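Bottromycin amidohydrolase (Streptomyces purpureus, PDB 6I5S) is a thiazoline-specific, zinc-binding amidohydrolase that acts as the gatekeeper of bottromycin biosynthesis. Local coordinates at residues 226-231 with 268-273; 91-96 with 342-347; 272-277 with 361-366; 113-118 with 386-391. One frame throughout, in Å; residues are numbered along the deposited sequence.

Overall arrangement
Read from the N terminus, the chain first meets 91-96, which waits until 342-347 to close interaction 2. Segment 113-118 follows on a neighbouring strand and is joined much later by 386-391, so interactions 2 and 4 cross. Inside both loops, 226-231 pairs with 268-273 after a short excursion, giving interaction 1. Interaction 3 starts where interaction 1 finishes, sharing T272 and L273, and closes at 361-366; it thus crosses interaction 2 but lies within the span of interaction 4. Together they join strands 226-228, 268-270 and 342-343 to strands 84-95 and 111-116, tie in helices 273-280, 358-369 and 383-388, and bring metal ligands H94, H96 and H229 into one two-zinc site.

Interaction 1: 226-231 with 268-273; sequences STEHLY and FVCPTL. With ZN (zinc ion), chain B.
H229 presents the edge of its imidazole to T272: OG1 lies in the ring plane, 2.7 Å from ND1, and the N-H points almost straight at it (169°). This bond and the zinc at NE2 (2.2 Å) fix the rotation of the ring; H210, the carboxylated lysine at position 183 and two waters complete that zinc site. T272 illustrates how a second-shell hydroxyl positions a metal ligand. E228, folded back at chi2 (-63°), lays its carboxylate alongside C270, E228 OE1 coming 3.1 Å from C270 CB. Its OE2 accepts from S226 OG at 2.7 Å and forms a salt bridge with R115, while OE1 is bonded to H94. With a leucine in place of E228, R115 would probably lose its countercharge, and H94 and S226 would be left without this acceptor. L230 crosses V269 at about a right angle, CD2 to CG1 3.7 Å, and sets its CG on P271 CB. Between the backbones, C270 N donates to T227 O at 3.0 Å and H229 N to C270 O at 2.8 Å. Strand 226-228 runs parallel to 268-270, which pairs with 342-343; helix 316-338 packs on L230, and V388 of helix 383-388 on S226 and F268.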
# COMPACT_ATOMS: atom_id res chain seq x y z
N SER A 226 -5.33 -13.07 1.00
CA SER A 226 -6.06 -11.83 1.14
C SER A 226 -6.94 -11.64 -0.10
O SER A 226 -6.67 -12.20 -1.17
CB SER A 226 -5.14 -10.59 1.29
OG SER A 226 -4.48 -10.29 0.04
N THR A 227 -7.98 -10.84 0.06
CA THR A 227 -8.86 -10.42 -1.04
C THR A 227 -8.91 -8.89 -1.06
O THR A 227 -8.81 -8.22 -0.01
CB THR A 227 -10.28 -10.97 -0.94
OG1 THR A 227 -10.90 -10.59 0.30
CG2 THR A 227 -10.25 -12.55 -1.01
N GLU A 228 -8.96 -8.36 -2.29
CA GLU A 228 -8.78 -6.93 -2.53
C GLU A 228 -10.08 -6.27 -2.98
O GLU A 228 -10.89 -6.86 -3.71
CB GLU A 228 -7.69 -6.68 -3.59
CG GLU A 228 -6.41 -7.55 -3.42
CD GLU A 228 -5.74 -7.25 -2.12
OE1 GLU A 228 -5.42 -6.05 -1.93
OE2 GLU A 228 -5.54 -8.16 -1.29
N HIS A 229 -10.20 -5.01 -2.62
CA HIS A 229 -11.20 -4.06 -3.13
C HIS A 229 -12.61 -4.37 -2.67
O HIS A 229 -13.56 -3.73 -3.16
CB HIS A 229 -11.21 -4.02 -4.67
CG HIS A 229 -9.87 -3.94 -5.32
ND1 HIS A 229 -8.97 -2.92 -5.08
CD2 HIS A 229 -9.29 -4.74 -6.26
CE1 HIS A 229 -7.88 -3.12 -5.81
NE2 HIS A 229 -8.06 -4.21 -6.54
N LEU A 230 -12.80 -5.28 -1.71
CA LEU A 230 -14.11 -5.80 -1.32
C LEU A 230 -14.81 -6.57 -2.45
O LEU A 230 -15.99 -6.93 -2.31
CB LEU A 230 -15.02 -4.67 -0.78
CG LEU A 230 -14.50 -3.93 0.45
CD1 LEU A 230 -15.48 -2.82 0.85
CD2 LEU A 230 -14.32 -4.91 1.60
N TYR A 231 -14.11 -6.90 -3.55
CA TYR A 231 -14.79 -7.67 -4.57
C TYR A 231 -15.16 -9.02 -3.97
O TYR A 231 -14.46 -9.54 -3.09
CB TYR A 231 -13.94 -7.85 -5.81
CG TYR A 231 -13.60 -6.57 -6.55
CD1 TYR A 231 -14.37 -5.43 -6.41
CD2 TYR A 231 -12.50 -6.50 -7.37
CE1 TYR A 231 -14.01 -4.28 -7.10
CE2 TYR A 231 -12.17 -5.39 -8.05
CZ TYR A 231 -12.93 -4.28 -7.93
OH TYR A 231 -12.55 -3.12 -8.61
N PHE A 268 -7.74 -11.65 5.77
CA PHE A 268 -7.16 -10.35 5.46
C PHE A 268 -7.94 -9.73 4.32
O PHE A 268 -8.09 -10.35 3.27
CB PHE A 268 -5.71 -10.45 5.07
CG PHE A 268 -4.81 -10.93 6.20
CD1 PHE A 268 -4.31 -10.04 7.12
CD2 PHE A 268 -4.52 -12.27 6.36
CE1 PHE A 268 -3.50 -10.46 8.15
CE2 PHE A 268 -3.69 -12.70 7.36
CZ PHE A 268 -3.17 -11.79 8.26
N VAL A 269 -8.41 -8.49 4.53
CA VAL A 269 -9.23 -7.75 3.58
C VAL A 269 -8.57 -6.40 3.33
O VAL A 269 -8.34 -5.66 4.27
CB VAL A 269 -10.66 -7.56 4.12
CG1 VAL A 269 -11.45 -6.62 3.23
CG2 VAL A 269 -11.33 -8.90 4.24
N CYS A 270 -8.28 -6.07 2.07
CA CYS A 270 -7.64 -4.82 1.67
C CYS A 270 -8.63 -4.06 0.80
O CYS A 270 -8.69 -4.27 -0.41
CB CYS A 270 -6.32 -5.10 0.93
SG CYS A 270 -5.46 -3.62 0.53
N PRO A 271 -9.43 -3.15 1.37
CA PRO A 271 -10.57 -2.59 0.61
C PRO A 271 -10.21 -1.50 -0.39
O PRO A 271 -11.04 -1.19 -1.27
CB PRO A 271 -11.50 -2.05 1.71
CG PRO A 271 -10.61 -1.80 2.90
CD PRO A 271 -9.51 -2.87 2.82
N THR A 272 -9.03 -0.88 -0.28
CA THR A 272 -8.59 0.22 -1.14
C THR A 272 -9.70 1.23 -1.36
O THR A 272 -10.05 1.58 -2.48
CB THR A 272 -8.02 -0.26 -2.48
OG1 THR A 272 -9.02 -0.84 -3.29
CG2 THR A 272 -6.94 -1.29 -2.29
N LEU A 273 -10.16 1.81 -0.24
CA LEU A 273 -11.28 2.75 -0.33
C LEU A 273 -10.87 4.01 -1.08
O LEU A 273 -11.68 4.59 -1.84
CB LEU A 273 -11.78 3.11 1.06
CG LEU A 273 -12.35 1.90 1.81
CD1 LEU A 273 -12.55 2.28 3.29
CD2 LEU A 273 -13.71 1.39 1.22
ZN ZN B . -7.37 -4.82 -8.53
O HOH W 1 -7.21 -4.36 -10.61
O HOH W 2 -6.36 -2.83 -8.76

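Interaction 2: 91-96 with 342-347; sequences VDAHAH and RLLVGT
The contact lies at the HxH metal-binding motif of the amidohydrolase superfamily, here H94 and H96, where D92 meets T347, the residue just before the zinc ligand D348. The carboxylate of D92 divides its work between the two chains. CG stands anti to the backbone N (chi1 -173°), which carries OD1 across to T347: OG1 donates to the syn lone pair of OD1 at 2.7 Å, the two side chains crossing at about a right angle. T347 OG1 is also bonded to the backbone N of C349. OD2 of D92 accepts from H94 N at 3.0 Å, forming an Asx turn, and T347 N adds a weak bond to the same oxygen at 3.2 Å. The turn of chain bearing H94 is therefore held from the side of D92, while the H94 ring is steadied by ND1 bonding to E228 as NE2 binds zinc.

Backbone and water complete the join. A93 N donates to V345 O at 2.8 Å, nearly straight at 176°, and a water lies 2.8 Å from V345 N, from which it accepts, and 2.9 Å from V91 O. A93 CB rests on L344 CB, 3.7 Å away. G346 comes so close that a side chain there would run into H94 N. In a TIM-barrel amidohydrolase such a junction is consistent with the place where the last barrel strand comes back beside the first. Here strand 84-95 lies beside 111-116 and 342-343 beside 268-270, with V345 and D92 touching F360 of helix 358-369, and V91 and L344 touching A385 of helix 383-388.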
# COMPACT_ATOMS: atom_id res chain seq x y z
N VAL A 91 3.05 -0.19 5.77
CA VAL A 91 3.01 -1.06 4.59
C VAL A 91 1.84 -0.64 3.73
O VAL A 91 0.68 -0.74 4.16
CB VAL A 91 2.89 -2.54 4.97
CG1 VAL A 91 3.06 -3.40 3.65
CG2 VAL A 91 3.94 -2.91 6.03
N ASP A 92 2.12 -0.17 2.51
CA ASP A 92 1.04 0.00 1.54
C ASP A 92 0.69 -1.38 0.97
O ASP A 92 1.46 -1.96 0.19
CB ASP A 92 1.40 0.99 0.43
CG ASP A 92 0.22 1.28 -0.49
OD1 ASP A 92 0.21 2.34 -1.10
OD2 ASP A 92 -0.71 0.43 -0.62
N ALA A 93 -0.45 -1.89 1.37
CA ALA A 93 -0.82 -3.27 1.05
C ALA A 93 -1.31 -3.48 -0.38
O ALA A 93 -1.61 -4.63 -0.77
CB ALA A 93 -1.85 -3.77 2.03
N HIS A 94 -1.37 -2.44 -1.19
CA HIS A 94 -1.75 -2.62 -2.59
C HIS A 94 -1.16 -1.47 -3.39
O HIS A 94 -1.87 -0.51 -3.67
CB HIS A 94 -3.26 -2.64 -2.74
CG HIS A 94 -3.76 -3.14 -4.09
ND1 HIS A 94 -4.63 -4.20 -4.21
CD2 HIS A 94 -3.49 -2.73 -5.35
CE1 HIS A 94 -4.86 -4.43 -5.50
NE2 HIS A 94 -4.20 -3.54 -6.21
N ALA A 95 0.11 -1.55 -3.78
CA ALA A 95 0.76 -0.47 -4.51
C ALA A 95 1.13 -0.98 -5.90
O ALA A 95 1.30 -2.18 -6.12
CB ALA A 95 2.00 0.05 -3.78
N HIS A 96 1.14 -0.06 -6.86
CA HIS A 96 1.59 -0.32 -8.22
C HIS A 96 2.77 0.64 -8.44
O HIS A 96 2.64 1.70 -9.03
CB HIS A 96 0.49 -0.12 -9.24
CG HIS A 96 -0.58 -1.17 -9.14
ND1 HIS A 96 -0.38 -2.48 -9.54
CD2 HIS A 96 -1.83 -1.13 -8.62
CE1 HIS A 96 -1.48 -3.18 -9.30
NE2 HIS A 96 -2.37 -2.38 -8.74
N ARG A 342 -9.40 -8.96 9.14
CA ARG A 342 -8.11 -8.32 9.41
C ARG A 342 -7.90 -7.32 8.28
O ARG A 342 -7.45 -7.66 7.19
CB ARG A 342 -6.98 -9.37 9.55
CG ARG A 342 -7.22 -10.33 10.73
CD ARG A 342 -6.19 -11.46 10.82
NE ARG A 342 -4.97 -10.88 11.37
CZ ARG A 342 -3.87 -11.59 11.62
NH1 ARG A 342 -3.84 -12.90 11.40
NH2 ARG A 342 -2.80 -10.98 12.10
N LEU A 343 -8.17 -6.07 8.57
CA LEU A 343 -8.08 -5.06 7.53
C LEU A 343 -6.63 -4.67 7.24
O LEU A 343 -5.75 -4.78 8.08
CB LEU A 343 -8.85 -3.82 7.92
CG LEU A 343 -10.36 -3.95 7.89
CD1 LEU A 343 -10.96 -2.61 8.44
CD2 LEU A 343 -10.88 -4.21 6.54
N LEU A 344 -6.41 -4.22 6.00
CA LEU A 344 -5.12 -3.75 5.51
C LEU A 344 -5.34 -2.39 4.86
O LEU A 344 -6.44 -2.05 4.41
CB LEU A 344 -4.51 -4.74 4.46
CG LEU A 344 -4.33 -6.17 4.95
CD1 LEU A 344 -4.03 -7.09 3.74
CD2 LEU A 344 -3.15 -6.20 5.94
N VAL A 345 -4.26 -1.61 4.80
CA VAL A 345 -4.29 -0.27 4.24
C VAL A 345 -3.57 -0.32 2.90
O VAL A 345 -2.33 -0.37 2.87
CB VAL A 345 -3.64 0.75 5.16
CG1 VAL A 345 -3.77 2.08 4.57
CG2 VAL A 345 -4.21 0.71 6.56
N GLY A 346 -4.32 -0.34 1.81
CA GLY A 346 -3.73 -0.33 0.49
C GLY A 346 -4.42 0.72 -0.36
O GLY A 346 -5.55 1.13 -0.07
N THR A 347 -3.74 1.14 -1.43
CA THR A 347 -4.15 2.34 -2.15
C THR A 347 -4.48 2.17 -3.62
O THR A 347 -5.19 3.02 -4.17
CB THR A 347 -3.07 3.42 -2.06
OG1 THR A 347 -1.86 2.98 -2.69
CG2 THR A 347 -2.81 3.78 -0.61
O HOH W 3 -1.54 -2.33 5.25

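Interaction 3: 272-277 with 361-366; sequences TLVAWR and HKEIAE
Hydrogen bonding centres on the carboxylate of E363, which reaches from helix 358-369 to the first backbone amides of helix 273-280. OE2 accepts from L273 N at 2.8 Å and OE1 from V274 N at 2.6 Å, both on the syn side but from somewhat outside the carboxylate plane. A water extends the grip: it lies 2.7 Å from E363 OE2 and accepts from T272 N at 3.1 Å. T272 OG1, committed to H229, makes no capping bond of its own.

A side-on salt bridge forms the second group. R277, bent at both chi2 and chi3, turns the NE edge of its guanidinium to E366: NE meets OE2 at 2.8 Å and NH1 meets OE1 at 2.9 Å, each on a syn lone pair, with the two planes 21° apart. D327 also pairs with R277, and R369 with E366. With a methionine in place of R277, E366 would probably be held by just R369 of these two arginines, and D327 would lose a mate.

Aliphatic carbons meet where the helices cross: L273 CB lies 3.7 Å from E366 CB, and V274 CG2 equally far from K362 CB. The segment axes cross at 93°.

Chemically, one buried acid serves a helix N terminus, whose dipole probably helps stabilise negative charge on E363, while the other is balanced by arginines.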
# COMPACT_ATOMS: atom_id res chain seq x y z
N THR A 272 -9.03 -0.88 -0.28
CA THR A 272 -8.59 0.22 -1.14
C THR A 272 -9.70 1.23 -1.36
O THR A 272 -10.05 1.58 -2.48
CB THR A 272 -8.02 -0.26 -2.48
OG1 THR A 272 -9.02 -0.84 -3.29
CG2 THR A 272 -6.94 -1.29 -2.29
N LEU A 273 -10.16 1.81 -0.24
CA LEU A 273 -11.28 2.75 -0.33
C LEU A 273 -10.87 4.01 -1.08
O LEU A 273 -11.68 4.59 -1.84
CB LEU A 273 -11.78 3.11 1.06
CG LEU A 273 -12.35 1.90 1.81
CD1 LEU A 273 -12.55 2.28 3.29
CD2 LEU A 273 -13.71 1.39 1.22
N VAL A 274 -9.62 4.44 -0.88
CA VAL A 274 -9.12 5.64 -1.59
C VAL A 274 -9.19 5.47 -3.09
O VAL A 274 -9.44 6.45 -3.82
CB VAL A 274 -7.68 5.96 -1.13
CG1 VAL A 274 -6.71 4.80 -1.40
CG2 VAL A 274 -7.18 7.28 -1.77
N ALA A 275 -8.98 4.25 -3.59
CA ALA A 275 -9.08 4.00 -5.04
C ALA A 275 -10.53 3.98 -5.53
O ALA A 275 -10.84 4.52 -6.61
CB ALA A 275 -8.35 2.67 -5.37
N TRP A 276 -11.42 3.31 -4.81
CA TRP A 276 -12.86 3.44 -5.09
C TRP A 276 -13.29 4.91 -5.17
O TRP A 276 -13.99 5.31 -6.10
CB TRP A 276 -13.65 2.75 -3.99
CG TRP A 276 -13.91 1.27 -4.11
CD1 TRP A 276 -13.28 0.27 -3.39
CD2 TRP A 276 -14.86 0.64 -4.96
NE1 TRP A 276 -13.83 -0.95 -3.72
CE2 TRP A 276 -14.81 -0.76 -4.67
CE3 TRP A 276 -15.81 1.11 -5.88
CZ2 TRP A 276 -15.64 -1.69 -5.31
CZ3 TRP A 276 -16.65 0.19 -6.49
CH2 TRP A 276 -16.54 -1.21 -6.22
N ARG A 277 -12.89 5.70 -4.18
CA ARG A 277 -13.23 7.12 -4.14
C ARG A 277 -12.73 7.84 -5.38
O ARG A 277 -13.44 8.60 -6.01
CB ARG A 277 -12.61 7.73 -2.87
CG ARG A 277 -12.88 9.23 -2.60
CD ARG A 277 -14.30 9.47 -2.04
NE ARG A 277 -14.44 8.77 -0.77
CZ ARG A 277 -15.62 8.63 -0.15
NH1 ARG A 277 -15.71 7.96 0.99
NH2 ARG A 277 -16.73 9.11 -0.69
N HIS A 361 -2.13 7.79 3.49
CA HIS A 361 -2.82 8.52 4.54
C HIS A 361 -4.25 8.86 4.16
O HIS A 361 -5.09 8.98 5.06
CB HIS A 361 -1.94 9.73 4.93
CG HIS A 361 -0.65 9.26 5.52
ND1 HIS A 361 -0.59 8.77 6.81
CD2 HIS A 361 0.55 9.03 4.95
CE1 HIS A 361 0.64 8.31 7.02
NE2 HIS A 361 1.34 8.43 5.90
N LYS A 362 -4.55 9.03 2.88
CA LYS A 362 -5.96 9.14 2.48
C LYS A 362 -6.74 7.88 2.80
O LYS A 362 -7.93 7.95 3.17
CB LYS A 362 -6.09 9.46 1.01
CG LYS A 362 -5.63 10.85 0.61
CD LYS A 362 -6.20 11.19 -0.74
CE LYS A 362 -5.73 12.51 -1.23
NZ LYS A 362 -6.49 12.96 -2.44
N GLU A 363 -6.09 6.71 2.68
CA GLU A 363 -6.80 5.48 2.98
C GLU A 363 -6.98 5.32 4.48
O GLU A 363 -8.04 4.89 4.92
CB GLU A 363 -6.04 4.28 2.41
CG GLU A 363 -6.75 2.90 2.67
CD GLU A 363 -8.04 2.75 1.98
OE1 GLU A 363 -8.43 3.71 1.27
OE2 GLU A 363 -8.72 1.66 2.17
N ILE A 364 -5.98 5.73 5.29
CA ILE A 364 -6.22 5.81 6.74
C ILE A 364 -7.40 6.73 7.03
O ILE A 364 -8.27 6.40 7.86
CB ILE A 364 -4.95 6.29 7.48
CG1 ILE A 364 -3.93 5.12 7.46
CG2 ILE A 364 -5.26 6.72 8.92
CD1 ILE A 364 -2.58 5.52 7.95
N ALA A 365 -7.49 7.85 6.32
CA ALA A 365 -8.62 8.76 6.54
C ALA A 365 -9.96 8.12 6.15
O ALA A 365 -10.95 8.28 6.86
CB ALA A 365 -8.38 10.06 5.76
N GLU A 366 -10.01 7.40 5.03
CA GLU A 366 -11.23 6.68 4.67
C GLU A 366 -11.65 5.70 5.76
O GLU A 366 -12.84 5.61 6.10
CB GLU A 366 -11.07 5.90 3.36
CG GLU A 366 -10.92 6.73 2.08
CD GLU A 366 -12.20 7.26 1.51
OE1 GLU A 366 -13.28 6.75 1.88
OE2 GLU A 366 -12.14 8.19 0.66
O HOH W 4 -7.21 -0.62 2.21

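Interaction 4: 113-118 with 386-391; sequences AYRQLW and YDVMGW
R115 NH2 is gripped from two directions, by S226 OG and by a water that accepts from it at 3.0 Å and donates to V388 O at 2.8 Å. The water sits at the edge of the guanidinium, in its plane, bridging strand 111-116 to V388 of helix 383-388. NE bonds to A93 O and NH1 faces E228, a network that holds the flat group against rotation. Its carbon chain, bent at chi3 (-52°), passes obliquely alongside M389, CG to CG 3.9 Å, while V388 CG2 lies 4.0 Å from NH2.

Two residues earlier in the strand, A113 CB touches W391 CZ3 at 3.7 Å. The M389 methyl, CE, covers a face of the same indole toward its rim, so that methionine and tryptophan form one apolar block against the strand. A Schellman motif at G390, with W391 N bonded to Y386 O at 3.0 Å, sends the chain back toward A113.

R115 thus couples the backbone O of A93, at the corner of strand 84-95, to E228, the partner of zinc ligand H94. Such strand-to-helix packing is consistent with the TIM-barrel fold of metal-dependent amidohydrolases, in which helices surround the strands that carry the metal site.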
# COMPACT_ATOMS: atom_id res chain seq x y z
N ALA A 113 7.54 -0.53 3.35
CA ALA A 113 7.33 -1.77 2.61
C ALA A 113 6.01 -1.64 1.84
O ALA A 113 5.17 -0.78 2.14
CB ALA A 113 7.27 -2.97 3.55
N TYR A 114 5.88 -2.42 0.78
CA TYR A 114 4.64 -2.41 0.02
C TYR A 114 4.45 -3.79 -0.62
O TYR A 114 5.44 -4.48 -0.93
CB TYR A 114 4.65 -1.30 -1.05
CG TYR A 114 5.77 -1.42 -2.11
CD1 TYR A 114 5.52 -1.99 -3.37
CD2 TYR A 114 7.05 -0.95 -1.85
CE1 TYR A 114 6.54 -2.13 -4.31
CE2 TYR A 114 8.10 -1.06 -2.81
CZ TYR A 114 7.82 -1.61 -4.04
OH TYR A 114 8.79 -1.72 -4.95
N ARG A 115 3.19 -4.14 -0.84
CA ARG A 115 2.82 -5.27 -1.72
C ARG A 115 2.64 -4.72 -3.13
O ARG A 115 1.79 -3.86 -3.40
CB ARG A 115 1.57 -5.99 -1.24
CG ARG A 115 1.71 -6.59 0.13
CD ARG A 115 0.58 -7.62 0.44
NE ARG A 115 -0.77 -7.06 0.19
CZ ARG A 115 -1.90 -7.76 0.17
NH1 ARG A 115 -3.06 -7.17 -0.08
NH2 ARG A 115 -1.93 -9.08 0.41
N GLN A 116 3.42 -5.26 -4.03
CA GLN A 116 3.34 -4.98 -5.46
C GLN A 116 2.45 -6.03 -6.08
O GLN A 116 2.89 -7.16 -6.32
CB GLN A 116 4.72 -5.01 -6.10
CG GLN A 116 4.69 -4.81 -7.61
CD GLN A 116 4.25 -3.41 -8.01
OE1 GLN A 116 4.43 -2.46 -7.27
NE2 GLN A 116 3.67 -3.30 -9.18
N LEU A 117 1.21 -5.66 -6.34
CA LEU A 117 0.21 -6.63 -6.76
C LEU A 117 0.13 -6.80 -8.27
O LEU A 117 -0.81 -7.41 -8.78
CB LEU A 117 -1.16 -6.25 -6.14
CG LEU A 117 -1.52 -7.30 -5.08
CD1 LEU A 117 -0.49 -7.46 -4.01
CD2 LEU A 117 -2.85 -6.95 -4.47
N TRP A 118 1.13 -6.31 -8.99
CA TRP A 118 1.36 -6.67 -10.37
C TRP A 118 2.88 -6.72 -10.50
O TRP A 118 3.49 -5.83 -11.05
CB TRP A 118 0.75 -5.65 -11.34
CG TRP A 118 0.41 -6.23 -12.63
CD1 TRP A 118 1.25 -6.82 -13.52
CD2 TRP A 118 -0.90 -6.27 -13.20
NE1 TRP A 118 0.54 -7.24 -14.62
CE2 TRP A 118 -0.78 -6.91 -14.45
CE3 TRP A 118 -2.16 -5.82 -12.78
CZ2 TRP A 118 -1.88 -7.11 -15.29
CZ3 TRP A 118 -3.25 -6.03 -13.61
CH2 TRP A 118 -3.10 -6.67 -14.85
N TYR A 386 2.43 -6.97 8.02
CA TYR A 386 3.59 -7.86 8.09
C TYR A 386 3.13 -9.31 8.17
O TYR A 386 3.72 -10.20 7.57
CB TYR A 386 4.46 -7.51 9.29
CG TYR A 386 5.09 -6.11 9.13
CD1 TYR A 386 5.86 -5.81 8.01
CD2 TYR A 386 4.90 -5.11 10.08
CE1 TYR A 386 6.43 -4.56 7.83
CE2 TYR A 386 5.46 -3.82 9.90
CZ TYR A 386 6.22 -3.57 8.77
OH TYR A 386 6.83 -2.34 8.54
N ASP A 387 2.02 -9.56 8.86
CA ASP A 387 1.50 -10.94 8.92
C ASP A 387 1.00 -11.44 7.56
O ASP A 387 1.29 -12.60 7.19
CB ASP A 387 0.36 -11.05 9.96
CG ASP A 387 0.88 -11.16 11.37
OD1 ASP A 387 2.11 -11.24 11.57
OD2 ASP A 387 0.05 -11.18 12.30
N VAL A 388 0.29 -10.61 6.82
CA VAL A 388 -0.24 -11.06 5.53
C VAL A 388 0.89 -11.34 4.54
O VAL A 388 0.76 -12.18 3.63
CB VAL A 388 -1.25 -10.05 4.94
CG1 VAL A 388 -0.58 -8.84 4.27
CG2 VAL A 388 -2.18 -10.79 3.97
N MET A 389 2.01 -10.63 4.69
CA MET A 389 3.20 -10.87 3.85
C MET A 389 4.06 -12.02 4.32
O MET A 389 5.04 -12.39 3.63
CB MET A 389 4.05 -9.60 3.82
CG MET A 389 3.41 -8.45 3.06
SD MET A 389 4.48 -6.99 2.82
CE MET A 389 4.77 -6.48 4.52
N GLY A 390 3.75 -12.61 5.47
CA GLY A 390 4.52 -13.73 5.91
C GLY A 390 5.83 -13.33 6.54
O GLY A 390 6.73 -14.18 6.68
N TRP A 391 5.97 -12.07 6.91
CA TRP A 391 7.18 -11.55 7.56
C TRP A 391 6.94 -11.65 9.06
O TRP A 391 6.27 -10.80 9.64
CB TRP A 391 7.45 -10.09 7.18
CG TRP A 391 7.70 -9.86 5.72
CD1 TRP A 391 7.73 -10.79 4.74
CD2 TRP A 391 7.99 -8.60 5.09
NE1 TRP A 391 8.03 -10.19 3.53
CE2 TRP A 391 8.18 -8.85 3.72
CE3 TRP A 391 8.12 -7.31 5.55
CZ2 TRP A 391 8.49 -7.84 2.80
CZ3 TRP A 391 8.42 -6.28 4.64
CH2 TRP A 391 8.55 -6.54 3.29
O HOH W 5 0.30 -10.93 1.17